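Local coordinates for protein peptidyl-prolyl cis-trans isomerase cyclophilin-type (PDB 3BO7) that probably catalyses cis-trans isomerisation of the peptide bond before proline, thereby speeding protein folding, and is captured here with the immunosuppressant cyclosporin A bound, at residues A[107-111]-A[112-116]; A[27-30]-A[31-34]; A[127-130]-A[131-135]; A[59-62]-A[63-66]. All coordinates share one frame; numbering follows the deposited sequence.

Contact 1. Residues A[107-111]-A[112-116]; sequences MANDG and KHSNL. With SO4 (sulfate ion), chain J; SO4 (sulfate ion), chain K.
Ser114 reaches back across the loop and uses its hydroxyl twice: OG accepts from Asp110 N at 3.0 Å in a nearly straight bond (N-H...O 166°) and donates to Gly111 O at 2.7 Å, arriving from above the plane of that carbonyl. A chi1 of 53°, which sets OG between the backbone N and carbonyl carbon, turns the hydroxyl toward the residues before it. Asn109 OD1 closes an Asx turn by accepting from Gly111 N at 3.1 Å, while its ND2 bonds to Lys132 O. Three waters add cross-links. One donates to both Ala108 O and Ser114 O and accepts from Leu116 N; a second joins Asn109 ND2 to Asn115 OD1; the third joins Ser114 N to Gly111 O. In the cyclophilin beta-barrel this loop connects strand 104-107 to strand 119-122 and borders the bound cyclosporin: Asp110 OD1 takes a hydrogen bond from the backbone of that peptide, and Ala108 and Asn109 pack on its modified side chains. Van der Waals contacts bring Met107 against the far limb: Asn115 OD1 lies 3.2 Å from Met107 CB, while Asn115 ND2 bonds to Asp91 OD1 and Phe89 O. The methionine chain, bent at chi2 and chi3, curls its CE to 3.9 Å from Leu116 N. On the outer side, Lys112 NZ donates to a sulfate O1 at 3.1 Å and more weakly to a second sulfate.

Contact 2. Residues A[27-30]-A[31-34]; sequences APRA and CDSF. With SO4 (sulfate ion), chain I; EDO (1,2-ethanediol), chain N.
Asp32 OD2 is gripped from two sides of the sequence: Arg36, one turn on, makes a salt bridge to it, and a water donates to it at 2.9 Å while accepting from Arg29 NE. The water is thus the polar link between Arg29 and Asp32, for Arg29 NH2 stays 4.3 Å from Asp32 OD2, with that oxygen well out of the guanidinium plane, so the two attract by charge alone. This is the N-terminal part of helix 28-39, one of the helices that pack against the cyclophilin beta-barrel. Ala27 occupies the N-cap position, and its O receives Cys31 N; the i to i+4 bonds continue through Asp32 N to Pro28 O (2.8 Å), Ser33 N to Arg29 O and Phe34 N to Ala30 O. The carboxylate of Glu92 accepts from Arg29 N and Ala30 N, satisfying two amides of the helix start. Inward, Ala27, Ala30 and Cys31 lie on Phe136, whose ring also meets that of Phe34, and Phe34 stacks on Phe43. Ser33 OG, directed anti to its own backbone N (chi1 177°), accepts from Gly82 N. Outward, the Arg29 side chain bends at chi2 and chi3 and spreads its guanidinium on the surface, with Phe83 as a cation-pi partner. The groups of the crystallisation liquor approach that guanidinium at its edge: 1,2-ethanediol O1 weakly at NH2, and a sulfate O2 at 2.8 Å from Arg29 NH1.

Contact 3. Residues A[127-130]-A[131-135]; sequences EHLN and NKHTI
Leu129 and His133 lie against each other at an oblique angle: Leu129 CB stands 3.7 Å from His133 CD2, and Leu129 CD2 comes to 4.0 Å from His133 NE2. The imidazole turns its CD2 edge to Leu129 O, which lies in the ring plane. On its other nitrogen, ND1, the ring is tied to Met107 O, and Phe120 meets it edge-to-face, so its rotation is fixed from several directions. Leu129 O also takes two backbone amides, Lys132 N at 3.0 Å and, weakly, His133 N at 3.2 Å. Asn130 and Asn131 form the corner between them, the latter with a positive phi of 61°, as in a type II beta turn. Before the corner, Asn130 ND2 points flat in its amide plane at the anti lone pair of Glu127 OE2 (3.1 Å), while Asn130 OD1 accepts from His99 and Glu127 OE1 from Gln100. Lys132 keeps CB close to Leu129 O, 3.4 Å away, and sends its amine away from the turn. His128 NE2 hydrogen-bonds the backbone of the bound cyclosporin, and Leu129 and His133 pack on modified side chains of that peptide: the arrangement is a wall of the cyclophilin ligand-binding site, built just ahead of strand 135-141.

Contact 4. Residues A[59-62]-A[63-66]; sequences GGRA and ELRQ. With SO4 (sulfate ion), chain L.
In the 3-10 turn that follows strand 56-59 of the cyclophilin barrel, Arg61 is laid flat on Glu63. The guanidinium and carboxylate planes are 12° apart, and Glu63 OE1 sits over the centre of the Arg61 group, 3.5 Å from CZ. The ion pair is therefore long and purely electrostatic, since no N-H points at OE1, which takes a hydrogen bond from Ser79 instead. At the guanidinium edge NE donates to a sulfate O1 at 2.7 Å and 166°, with NH2 assisting weakly; NH1 forms a salt bridge with Glu118. Arg61 runs extended from CG to NE, so its aliphatic part passes Leu64, with Arg61 CD 3.9 Å from Leu64 CD1; Leu64 CG lies at the guanidinium edge. Two consecutive backbone bonds, Leu64 N to Arg61 O and Arg65 N to Ala62 O, both 3.1 Å, define the turn. Arg65 doubles back through a bend at chi3 (-75°) and puts one guanidinium face over Ala62 O. That position is fixed by Ser76 O and Tyr42 O, which accept from NH1 and NH2, and by a cation-pi contact with the Tyr42 ring. Arg65 NH2 ends 3.8 Å from Ala62 CB.

How the contacts relate
Along the chain the order is contact 2, contact 4, contact 1, contact 3, all within one cyclophilin barrel. Contacts 1 and 3, with centres 11 Å apart, sit on loops flanking strand 119-122 and join directly: Met107 N and Thr134 O are 2.7 Å apart, where strands 104-107 and 135-141 run antiparallel. Both touch the bound cyclosporin, so these neighbouring loops share the ligand site. Contact 2, on helix 28-39, packs on each of them, 13 Å from contact 1 and 16 Å from contact 3 between centres; Ala30 CB lies 3.7 Å from Thr134 CG2. Contact 4, after strand 56-59, touches none of the others and stands about 22 Å from contact 3 between centres.

Contact 1. Residues A[107-111]-A[112-116]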
loop_
_atom_site.group_PDB
_atom_site.type_symbol
_atom_site.label_atom_id
_atom_site.label_comp_id
_atom_site.label_asym_id
_atom_site.label_seq_id
_atom_site.Cartn_x
_atom_site.Cartn_y
_atom_site.Cartn_z
ATOM N N MET A 107 -0.810 6.068 -1.241
ATOM C CA MET A 107 0.462 6.279 -0.526
ATOM C C MET A 107 0.298 6.988 0.819
ATOM O O MET A 107 -0.333 8.034 0.907
ATOM C CB MET A 107 1.454 7.084 -1.383
ATOM C CG MET A 107 2.095 6.344 -2.557
ATOM S SD MET A 107 2.996 4.829 -2.111
ATOM C CE MET A 107 4.344 5.457 -1.101
ATOM N N ALA A 108 0.873 6.408 1.864
ATOM C CA ALA A 108 1.068 7.114 3.121
ATOM C C ALA A 108 2.240 8.107 2.968
ATOM O O ALA A 108 3.160 7.886 2.167
ATOM C CB ALA A 108 1.334 6.125 4.234
ATOM N N ASN A 109 2.215 9.193 3.741
ATOM C CA ASN A 109 3.315 10.163 3.741
ATOM C C ASN A 109 3.366 10.994 5.022
ATOM O O ASN A 109 2.678 10.681 5.991
ATOM C CB ASN A 109 3.221 11.075 2.516
ATOM C CG ASN A 109 1.882 11.771 2.412
ATOM O OD1 ASN A 109 1.483 12.523 3.310
ATOM N ND2 ASN A 109 1.177 11.529 1.307
ATOM N N ASP A 110 4.201 12.036 5.018
ATOM C CA ASP A 110 4.298 12.991 6.122
ATOM C C ASP A 110 4.262 14.421 5.571
ATOM O O ASP A 110 5.018 15.295 6.029
ATOM C CB ASP A 110 5.593 12.778 6.915
ATOM C CG ASP A 110 5.524 11.595 7.848
ATOM O OD1 ASP A 110 4.415 11.263 8.301
ATOM O OD2 ASP A 110 6.579 10.995 8.148
ATOM N N GLY A 111 3.384 14.649 4.600
ATOM C CA GLY A 111 3.309 15.926 3.888
ATOM C C GLY A 111 3.683 15.798 2.415
ATOM O O GLY A 111 3.941 14.697 1.924
ATOM N N LYS A 112 3.710 16.931 1.716
ATOM C CA LYS A 112 4.056 17.003 0.292
ATOM C C LYS A 112 5.292 16.212 -0.066
ATOM O O LYS A 112 6.309 16.293 0.629
ATOM C CB LYS A 112 4.361 18.444 -0.112
ATOM C CG LYS A 112 3.215 19.416 -0.058
ATOM C CD LYS A 112 3.670 20.782 -0.578
ATOM C CE LYS A 112 5.028 21.238 0.003
ATOM N NZ LYS A 112 5.386 22.625 -0.447
ATOM N N HIS A 113 5.201 15.474 -1.167
ATOM C CA HIS A 113 6.349 14.822 -1.810
ATOM C C HIS A 113 7.293 14.085 -0.854
ATOM O O HIS A 113 8.498 14.301 -0.872
ATOM C CB HIS A 113 7.116 15.831 -2.673
ATOM C CG HIS A 113 6.229 16.759 -3.449
ATOM N ND1 HIS A 113 5.266 16.310 -4.328
ATOM C CD2 HIS A 113 6.159 18.112 -3.477
ATOM C CE1 HIS A 113 4.643 17.343 -4.867
ATOM N NE2 HIS A 113 5.164 18.448 -4.365
ATOM N N SER A 114 6.724 13.214 -0.026
ATOM C CA SER A 114 7.489 12.413 0.932
ATOM C C SER A 114 7.149 10.932 0.788
ATOM O O SER A 114 7.091 10.197 1.775
ATOM C CB SER A 114 7.218 12.876 2.363
ATOM O OG SER A 114 5.829 12.909 2.624
ATOM N N ASN A 115 6.940 10.505 -0.454
ATOM C CA ASN A 115 6.569 9.130 -0.766
ATOM C C ASN A 115 7.781 8.208 -0.783
ATOM O O ASN A 115 8.771 8.470 -1.466
ATOM C CB ASN A 115 5.860 9.061 -2.121
ATOM C CG ASN A 115 4.576 9.846 -2.153
ATOM O OD1 ASN A 115 3.596 9.477 -1.509
ATOM N ND2 ASN A 115 4.560 10.928 -2.927
ATOM N N LEU A 116 7.694 7.128 -0.023
ATOM C CA LEU A 116 8.738 6.127 0.006
ATOM C C LEU A 116 8.166 4.752 -0.323
ATOM O O LEU A 116 8.140 4.361 -1.495
ATOM C CB LEU A 116 9.484 6.153 1.353
ATOM C CG LEU A 116 10.415 7.358 1.582
ATOM C CD1 LEU A 116 11.070 7.290 2.956
ATOM C CD2 LEU A 116 11.481 7.469 0.495
HETATM S S SO4 J . 2.382 24.344 0.792
HETATM O O1 SO4 J . 3.233 24.829 -0.298
HETATM O O2 SO4 J . 1.237 23.644 0.216
HETATM O O3 SO4 J . 3.142 23.439 1.646
HETATM O O4 SO4 J . 1.910 25.462 1.603
HETATM S S SO4 K . 7.007 25.710 1.403
HETATM O O1 SO4 K . 6.305 26.925 1.825
HETATM O O2 SO4 K . 6.889 25.540 -0.045
HETATM O O3 SO4 K . 8.418 25.790 1.763
HETATM O O4 SO4 K . 6.417 24.549 2.066
HETATM O O HOH W 1 6.014 7.575 2.518
HETATM O O HOH W 2 1.191 10.747 -1.565
HETATM O O HOH W 3 3.848 12.799 -0.121
#

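Contact 2. Residues A[27-30]-A[31-34]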
loop_
_atom_site.group_PDB
_atom_site.type_symbol
_atom_site.label_atom_id
_atom_site.label_comp_id
_atom_site.label_asym_id
_atom_site.label_seq_id
_atom_site.Cartn_x
_atom_site.Cartn_y
_atom_site.Cartn_z
ATOM N N ALA A 27 -0.442 7.347 -12.257
ATOM C CA ALA A 27 0.545 7.510 -11.190
ATOM C C ALA A 27 1.811 6.676 -11.455
ATOM O O ALA A 27 2.172 5.827 -10.640
ATOM C CB ALA A 27 -0.073 7.179 -9.813
ATOM N N PRO A 28 2.493 6.938 -12.593
ATOM C CA PRO A 28 3.660 6.165 -13.042
ATOM C C PRO A 28 4.801 6.044 -12.036
ATOM O O PRO A 28 5.355 4.958 -11.878
ATOM C CB PRO A 28 4.135 6.928 -14.294
ATOM C CG PRO A 28 3.434 8.259 -14.247
ATOM C CD PRO A 28 2.163 8.014 -13.552
ATOM N N ARG A 29 5.152 7.136 -11.359
ATOM C CA ARG A 29 6.307 7.124 -10.444
ATOM C C ARG A 29 6.068 6.244 -9.221
ATOM O O ARG A 29 6.962 5.505 -8.791
ATOM C CB ARG A 29 6.673 8.546 -10.021
ATOM C CG ARG A 29 7.115 9.429 -11.173
ATOM C CD ARG A 29 8.606 9.710 -11.108
ATOM N NE ARG A 29 9.418 8.737 -11.823
ATOM C CZ ARG A 29 10.721 8.548 -11.614
ATOM N NH1 ARG A 29 11.365 9.250 -10.687
ATOM N NH2 ARG A 29 11.372 7.631 -12.325
ATOM N N ALA A 30 4.855 6.315 -8.676
ATOM C CA ALA A 30 4.485 5.512 -7.517
ATOM C C ALA A 30 4.396 4.025 -7.864
ATOM O O ALA A 30 4.784 3.174 -7.065
ATOM C CB ALA A 30 3.173 6.023 -6.902
ATOM N N CYS A 31 3.893 3.720 -9.058
ATOM C CA CYS A 31 3.785 2.338 -9.529
ATOM C C CYS A 31 5.163 1.768 -9.812
ATOM O O CYS A 31 5.485 0.655 -9.385
ATOM C CB CYS A 31 2.916 2.268 -10.770
ATOM S SG CYS A 31 1.217 2.675 -10.430
ATOM N N ASP A 32 5.979 2.554 -10.507
ATOM C CA ASP A 32 7.361 2.182 -10.802
ATOM C C ASP A 32 8.168 1.894 -9.538
ATOM O O ASP A 32 8.779 0.829 -9.411
ATOM C CB ASP A 32 8.034 3.278 -11.616
ATOM C CG ASP A 32 9.246 2.785 -12.355
ATOM O OD1 ASP A 32 9.553 1.572 -12.264
ATOM O OD2 ASP A 32 9.890 3.613 -13.038
ATOM N N SER A 33 8.154 2.835 -8.598
ATOM C CA SER A 33 8.821 2.655 -7.309
ATOM C C SER A 33 8.406 1.349 -6.650
ATOM O O SER A 33 9.260 0.578 -6.192
ATOM C CB SER A 33 8.511 3.828 -6.373
ATOM O OG SER A 33 9.090 3.619 -5.098
ATOM N N PHE A 34 7.092 1.113 -6.606
ATOM C CA PHE A 34 6.519 -0.028 -5.905
ATOM C C PHE A 34 7.008 -1.338 -6.527
ATOM O O PHE A 34 7.405 -2.266 -5.813
ATOM C CB PHE A 34 4.987 0.059 -5.937
ATOM C CG PHE A 34 4.292 -0.905 -5.006
ATOM C CD1 PHE A 34 4.043 -0.557 -3.681
ATOM C CD2 PHE A 34 3.884 -2.161 -5.451
ATOM C CE1 PHE A 34 3.393 -1.443 -2.809
ATOM C CE2 PHE A 34 3.240 -3.057 -4.580
ATOM C CZ PHE A 34 2.998 -2.691 -3.259
HETATM S S SO4 I . 10.048 12.256 -8.766
HETATM O O1 SO4 I . 8.775 11.566 -8.882
HETATM O O2 SO4 I . 11.141 11.289 -8.815
HETATM O O3 SO4 I . 10.223 13.218 -9.858
HETATM O O4 SO4 I . 10.061 12.987 -7.500
HETATM C C1 EDO N . 14.827 6.483 -12.695
HETATM O O1 EDO N . 14.747 7.531 -11.722
HETATM C C2 EDO N . 16.236 5.900 -12.672
HETATM O O2 EDO N . 16.243 4.563 -13.194
HETATM O O HOH W 4 8.761 6.206 -13.825
#

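Contact 3. Residues A[127-130]-A[131-135]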
loop_
_atom_site.group_PDB
_atom_site.type_symbol
_atom_site.label_atom_id
_atom_site.label_comp_id
_atom_site.label_asym_id
_atom_site.label_seq_id
_atom_site.Cartn_x
_atom_site.Cartn_y
_atom_site.Cartn_z
ATOM N N GLU A 127 -12.373 10.751 1.319
ATOM C CA GLU A 127 -12.015 11.697 0.269
ATOM C C GLU A 127 -11.398 13.017 0.762
ATOM O O GLU A 127 -10.977 13.852 -0.043
ATOM C CB GLU A 127 -13.207 11.938 -0.669
ATOM C CG GLU A 127 -13.505 10.753 -1.565
ATOM C CD GLU A 127 -14.497 11.078 -2.671
ATOM O OE1 GLU A 127 -15.675 10.685 -2.545
ATOM O OE2 GLU A 127 -14.119 11.736 -3.661
ATOM N N HIS A 128 -11.345 13.205 2.080
ATOM C CA HIS A 128 -10.549 14.298 2.659
ATOM C C HIS A 128 -9.053 14.073 2.375
ATOM O O HIS A 128 -8.239 14.990 2.538
ATOM C CB HIS A 128 -10.822 14.451 4.167
ATOM C CG HIS A 128 -10.524 13.218 4.969
ATOM N ND1 HIS A 128 -11.408 12.164 5.073
ATOM C CD2 HIS A 128 -9.433 12.869 5.696
ATOM C CE1 HIS A 128 -10.877 11.220 5.833
ATOM N NE2 HIS A 128 -9.675 11.619 6.220
ATOM N N LEU A 129 -8.706 12.858 1.934
ATOM C CA LEU A 129 -7.327 12.509 1.568
ATOM C C LEU A 129 -6.988 12.801 0.101
ATOM O O LEU A 129 -5.814 12.772 -0.282
ATOM C CB LEU A 129 -6.987 11.051 1.945
ATOM C CG LEU A 129 -7.239 10.657 3.407
ATOM C CD1 LEU A 129 -6.860 9.207 3.685
ATOM C CD2 LEU A 129 -6.509 11.590 4.364
ATOM N N ASN A 130 -8.006 13.106 -0.709
ATOM C CA ASN A 130 -7.793 13.477 -2.100
ATOM C C ASN A 130 -6.797 14.635 -2.213
ATOM O O ASN A 130 -6.855 15.593 -1.440
ATOM C CB ASN A 130 -9.106 13.853 -2.790
ATOM C CG ASN A 130 -10.094 12.695 -2.876
ATOM O OD1 ASN A 130 -9.757 11.534 -2.630
ATOM N ND2 ASN A 130 -11.334 13.018 -3.231
ATOM N N ASN A 131 -5.892 14.540 -3.184
ATOM C CA ASN A 131 -4.856 15.559 -3.405
ATOM C C ASN A 131 -3.912 15.752 -2.203
ATOM O O ASN A 131 -3.267 16.789 -2.074
ATOM C CB ASN A 131 -5.474 16.898 -3.855
ATOM C CG ASN A 131 -6.385 16.741 -5.053
ATOM O OD1 ASN A 131 -5.950 16.282 -6.104
ATOM N ND2 ASN A 131 -7.660 17.113 -4.898
ATOM N N LYS A 132 -3.867 14.758 -1.320
ATOM C CA LYS A 132 -2.880 14.711 -0.248
ATOM C C LYS A 132 -2.074 13.420 -0.335
ATOM O O LYS A 132 -0.937 13.360 0.140
ATOM C CB LYS A 132 -3.553 14.814 1.120
ATOM C CG LYS A 132 -4.168 16.181 1.432
ATOM C CD LYS A 132 -3.183 17.111 2.108
ATOM C CE LYS A 132 -3.928 18.175 2.895
ATOM N NZ LYS A 132 -3.114 19.410 3.098
ATOM N N HIS A 133 -2.680 12.393 -0.937
ATOM C CA HIS A 133 -2.080 11.072 -1.056
ATOM C C HIS A 133 -2.163 10.536 -2.496
ATOM O O HIS A 133 -3.232 10.573 -3.119
ATOM C CB HIS A 133 -2.744 10.115 -0.056
ATOM C CG HIS A 133 -2.562 10.531 1.370
ATOM N ND1 HIS A 133 -1.491 10.119 2.138
ATOM C CD2 HIS A 133 -3.289 11.359 2.156
ATOM C CE1 HIS A 133 -1.575 10.666 3.336
ATOM N NE2 HIS A 133 -2.655 11.425 3.373
ATOM N N THR A 134 -1.032 10.068 -3.019
ATOM C CA THR A 134 -0.984 9.452 -4.333
ATOM C C THR A 134 -1.746 8.135 -4.311
ATOM O O THR A 134 -1.320 7.180 -3.654
ATOM C CB THR A 134 0.467 9.156 -4.793
ATOM O OG1 THR A 134 1.211 10.378 -4.897
ATOM C CG2 THR A 134 0.465 8.453 -6.151
ATOM N N ILE A 135 -2.884 8.113 -5.001
ATOM C CA ILE A 135 -3.615 6.892 -5.277
ATOM C C ILE A 135 -2.915 6.279 -6.467
ATOM O O ILE A 135 -2.759 6.936 -7.505
ATOM C CB ILE A 135 -5.095 7.176 -5.648
ATOM C CG1 ILE A 135 -5.873 7.604 -4.401
ATOM C CG2 ILE A 135 -5.742 5.946 -6.317
ATOM C CD1 ILE A 135 -7.115 8.406 -4.690
#

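Contact 4. Residues A[59-62]-A[63-66]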
loop_
_atom_site.group_PDB
_atom_site.type_symbol
_atom_site.label_atom_id
_atom_site.label_comp_id
_atom_site.label_asym_id
_atom_site.label_seq_id
_atom_site.Cartn_x
_atom_site.Cartn_y
_atom_site.Cartn_z
ATOM N N GLY A 59 0.323 -0.481 5.520
ATOM C CA GLY A 59 1.503 -1.364 5.486
ATOM C C GLY A 59 2.719 -0.749 4.806
ATOM O O GLY A 59 2.768 0.456 4.587
ATOM N N GLY A 60 3.713 -1.575 4.505
ATOM C CA GLY A 60 4.882 -1.158 3.724
ATOM C C GLY A 60 6.053 -0.545 4.472
ATOM O O GLY A 60 6.980 -0.021 3.849
ATOM N N ARG A 61 6.016 -0.592 5.802
ATOM C CA ARG A 61 7.073 0.005 6.611
ATOM C C ARG A 61 8.264 -0.943 6.809
ATOM O O ARG A 61 8.158 -1.951 7.508
ATOM C CB ARG A 61 6.526 0.488 7.959
ATOM C CG ARG A 61 7.555 1.257 8.771
ATOM C CD ARG A 61 6.950 2.197 9.805
ATOM N NE ARG A 61 8.019 2.869 10.545
ATOM C CZ ARG A 61 8.573 4.027 10.186
ATOM N NH1 ARG A 61 8.144 4.673 9.104
ATOM N NH2 ARG A 61 9.552 4.546 10.917
ATOM N N ALA A 62 9.391 -0.613 6.180
ATOM C CA ALA A 62 10.619 -1.405 6.294
ATOM C C ALA A 62 11.075 -1.601 7.748
ATOM O O ALA A 62 11.496 -2.698 8.134
ATOM C CB ALA A 62 11.727 -0.773 5.474
ATOM N N GLU A 63 10.957 -0.541 8.548
ATOM C CA GLU A 63 11.356 -0.549 9.955
ATOM C C GLU A 63 10.617 -1.578 10.816
ATOM O O GLU A 63 11.111 -1.956 11.882
ATOM C CB GLU A 63 11.192 0.846 10.564
ATOM C CG GLU A 63 12.158 1.909 10.016
ATOM C CD GLU A 63 11.702 2.549 8.708
ATOM O OE1 GLU A 63 10.669 2.136 8.128
ATOM O OE2 GLU A 63 12.385 3.483 8.252
ATOM N N LEU A 64 9.447 -2.026 10.354
ATOM C CA LEU A 64 8.624 -2.976 11.100
ATOM C C LEU A 64 8.616 -4.382 10.496
ATOM O O LEU A 64 7.853 -5.251 10.933
ATOM C CB LEU A 64 7.192 -2.452 11.234
ATOM C CG LEU A 64 6.970 -1.178 12.059
ATOM C CD1 LEU A 64 5.526 -0.764 11.954
ATOM C CD2 LEU A 64 7.365 -1.353 13.526
ATOM N N ARG A 65 9.463 -4.602 9.493
ATOM C CA ARG A 65 9.610 -5.919 8.875
ATOM C C ARG A 65 10.027 -6.982 9.894
ATOM O O ARG A 65 11.019 -6.814 10.619
ATOM C CB ARG A 65 10.637 -5.854 7.749
ATOM C CG ARG A 65 10.597 -7.032 6.793
ATOM C CD ARG A 65 11.800 -7.026 5.862
ATOM N NE ARG A 65 11.696 -6.020 4.806
ATOM C CZ ARG A 65 12.452 -4.929 4.720
ATOM N NH1 ARG A 65 13.382 -4.671 5.634
ATOM N NH2 ARG A 65 12.285 -4.088 3.712
ATOM N N GLN A 66 9.257 -8.069 9.942
ATOM C CA GLN A 66 9.509 -9.172 10.866
ATOM C C GLN A 66 10.220 -10.275 10.120
ATOM O O GLN A 66 9.613 -11.290 9.739
ATOM C CB GLN A 66 8.199 -9.670 11.471
ATOM C CG GLN A 66 7.583 -8.711 12.492
ATOM C CD GLN A 66 6.274 -9.234 13.066
ATOM O OE1 GLN A 66 5.895 -10.391 12.839
ATOM N NE2 GLN A 66 5.571 -8.382 13.812
HETATM S S SO4 L . 9.672 2.360 14.043
HETATM O O1 SO4 L . 8.732 1.970 12.994
HETATM O O2 SO4 L . 9.508 1.479 15.196
HETATM O O3 SO4 L . 11.055 2.285 13.580
HETATM O O4 SO4 L . 9.378 3.736 14.429
#